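Local coordinates for membrane protein implicated in regulation of membrane protease activity (Corynebacterium glutamicum ATCC 13032, PDB 3CP0), which is of unconfirmed function but, as an NfeD-like membrane protein with a soluble beta-barrel domain, probably takes part in regulating membrane protease activity, at residues V68-I71 with A76-W79. Sequence-based numbering, arbitrary orientation.
Sequences VIDI and AIVW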
ATOM      1  N   VAL A  68       1.307  -0.904   5.470  1.00 17.20           N
ATOM      2  CA  VAL A  68       2.093   0.247   4.950  1.00 17.42           C
ATOM      3  C   VAL A  68       3.402   0.313   5.723  1.00 17.30           C
ATOM      4  O   VAL A  68       3.399   0.453   6.952  1.00 18.04           O
ATOM      5  CB  VAL A  68       1.321   1.589   5.085  1.00 19.38           C
ATOM      6  CG1 VAL A  68       2.179   2.740   4.556  1.00 18.78           C
ATOM      7  CG2 VAL A  68      -0.039   1.509   4.318  1.00 19.50           C
ATOM      8  N   ILE A  69       4.517   0.130   5.023  1.00 16.86           N
ATOM      9  CA  ILE A  69       5.821   0.147   5.709  1.00 15.35           C
ATOM     10  C   ILE A  69       6.702   1.361   5.423  1.00 16.94           C
ATOM     11  O   ILE A  69       7.758   1.535   5.976  1.00 17.19           O
ATOM     12  CB  ILE A  69       6.580  -1.255   5.528  1.00 18.46           C
ATOM     13  CG1 ILE A  69       6.726  -1.620   4.047  1.00 17.95           C
ATOM     14  CG2 ILE A  69       5.815  -2.349   6.243  1.00 20.47           C
ATOM     15  CD1 ILE A  69       7.607  -0.673   3.288  1.00 19.71           C
ATOM     16  N   ASP A  70       6.227   2.185   4.515  1.00 16.34           N
ATOM     17  CA  ASP A  70       6.916   3.441   4.168  1.00 16.85           C
ATOM     18  C   ASP A  70       5.957   4.305   3.377  1.00 18.54           C
ATOM     19  O   ASP A  70       4.969   3.839   2.861  1.00 17.99           O
ATOM     20  CB  ASP A  70       8.176   3.128   3.367  1.00 16.62           C
ATOM     21  CG  ASP A  70       9.120   4.348   3.278  1.00 23.29           C
ATOM     22  OD1 ASP A  70       8.921   5.385   3.986  1.00 24.37           O
ATOM     23  OD2 ASP A  70       9.999   4.248   2.398  1.00 26.95           O
ATOM     24  N   ILE A  71       6.235   5.600   3.325  1.00 19.87           N
ATOM     25  CA  ILE A  71       5.454   6.513   2.474  1.00 21.57           C
ATOM     26  C   ILE A  71       6.515   7.296   1.722  1.00 22.94           C
ATOM     27  O   ILE A  71       7.460   7.848   2.345  1.00 23.43           O
ATOM     28  CB  ILE A  71       4.620   7.485   3.293  1.00 22.46           C
ATOM     29  CG1 ILE A  71       3.478   6.812   4.066  1.00 25.87           C
ATOM     30  CG2 ILE A  71       4.030   8.604   2.358  1.00 24.92           C
ATOM     31  CD1 ILE A  71       2.165   6.561   3.339  1.00 29.27           C
ATOM     32  N   ALA A  76       1.966   5.100  -0.795  1.00 16.99           N
ATOM     33  CA  ALA A  76       2.179   4.130   0.236  1.00 18.12           C
ATOM     34  C   ALA A  76       3.031   2.972  -0.326  1.00 20.05           C
ATOM     35  O   ALA A  76       2.733   2.419  -1.403  1.00 20.38           O
ATOM     36  CB  ALA A  76       0.815   3.594   0.697  1.00 18.45           C
ATOM     37  N   ILE A  77       4.067   2.593   0.412  1.00 17.11           N
ATOM     38  CA  ILE A  77       4.849   1.429   0.032  1.00 16.65           C
ATOM     39  C   ILE A  77       4.428   0.312   0.989  1.00 17.23           C
ATOM     40  O   ILE A  77       4.484   0.446   2.239  1.00 17.44           O
ATOM     41  CB  ILE A  77       6.387   1.670   0.206  1.00 16.67           C
ATOM     42  CG1 ILE A  77       6.867   2.977  -0.450  1.00 17.88           C
ATOM     43  CG2 ILE A  77       7.238   0.519  -0.370  1.00 18.45           C
ATOM     44  CD1 ILE A  77       6.394   3.090  -1.892  1.00 19.32           C
ATOM     45  N   VAL A  78       3.987  -0.765   0.382  1.00 17.14           N
ATOM     46  CA  VAL A  78       3.306  -1.842   1.160  1.00 16.75           C
ATOM     47  C   VAL A  78       3.975  -3.181   1.115  1.00 18.01           C
ATOM     48  O   VAL A  78       4.701  -3.540   0.143  1.00 17.17           O
ATOM     49  CB  VAL A  78       1.833  -1.979   0.717  1.00 16.90           C
ATOM     50  CG1 VAL A  78       1.103  -0.579   0.837  1.00 18.51           C
ATOM     51  CG2 VAL A  78       1.704  -2.514  -0.697  1.00 18.45           C
ATOM     52  N   TRP A  79       3.717  -3.950   2.167  1.00 16.57           N
ATOM     53  CA  TRP A  79       4.230  -5.319   2.221  1.00 16.96           C
ATOM     54  C   TRP A  79       3.211  -6.222   2.910  1.00 17.77           C
ATOM     55  O   TRP A  79       2.057  -5.834   3.162  1.00 18.67           O
ATOM     56  CB  TRP A  79       5.602  -5.366   2.882  1.00 18.43           C
ATOM     57  CG  TRP A  79       6.370  -6.665   2.647  1.00 19.90           C
ATOM     58  CD1 TRP A  79       6.930  -7.486   3.590  1.00 22.13           C
ATOM     59  CD2 TRP A  79       6.645  -7.266   1.363  1.00 17.81           C
ATOM     60  NE1 TRP A  79       7.530  -8.600   2.971  1.00 20.88           N
ATOM     61  CE2 TRP A  79       7.371  -8.478   1.612  1.00 21.12           C
ATOM     62  CE3 TRP A  79       6.354  -6.902   0.041  1.00 19.32           C
ATOM     63  CZ2 TRP A  79       7.800  -9.334   0.562  1.00 20.92           C
ATOM     64  CZ3 TRP A  79       6.772  -7.785  -0.999  1.00 20.87           C
ATOM     65  CH2 TRP A  79       7.498  -8.946  -0.716  1.00 20.95           C
TER
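Val68 packs against Val78 and Ala76 on the buried face of an antiparallel beta hairpin, formed by strands 65-72 and 75-80 of the small OB-type domain and interrupted in its regular pairing by a classic beta bulge. Its CG2 lies 4.2 Å from Val78 CG1, while CG1 reaches the methyl of Ala76; beta-branched valines and a small alanine suit a buried sheet face. At the bulge, Ile69 and Asp70 both face Ile77. Ile69 N donates to Ile77 O at 2.8 Å, whereas Asp70 N reaches the same oxygen only weakly, at 3.4 Å. The extra residue brings Ile69 to the outer surface, where a bulky apolar group can cover the neighbouring strand. With CG1 set between its own N and carbonyl carbon (chi1 55°), the side chain lies against Ile77 O, crosses the Ile77 side chain at about a right angle with Ile69 CD1 3.9 Å from Ile77 CG2, and runs beside the CB of Trp79. At Asp70 regular pairing resumes, one residue out of step with Val68-Val78: Asp70 O accepts Ile77 N at 2.9 Å (N-H...O angle 170°), although the donor stands above the carbonyl plane. The nearest side-chain atom of Asp70 is about 2 Å from a bound zinc ion, and OD1 also forms a salt bridge with Arg22, so an acidic residue suits this position. Ile71 turns back to the interior, its longer side chain reaching small Ala76, where the terminal CD1 rests 3.9 Å from Ala76 CA.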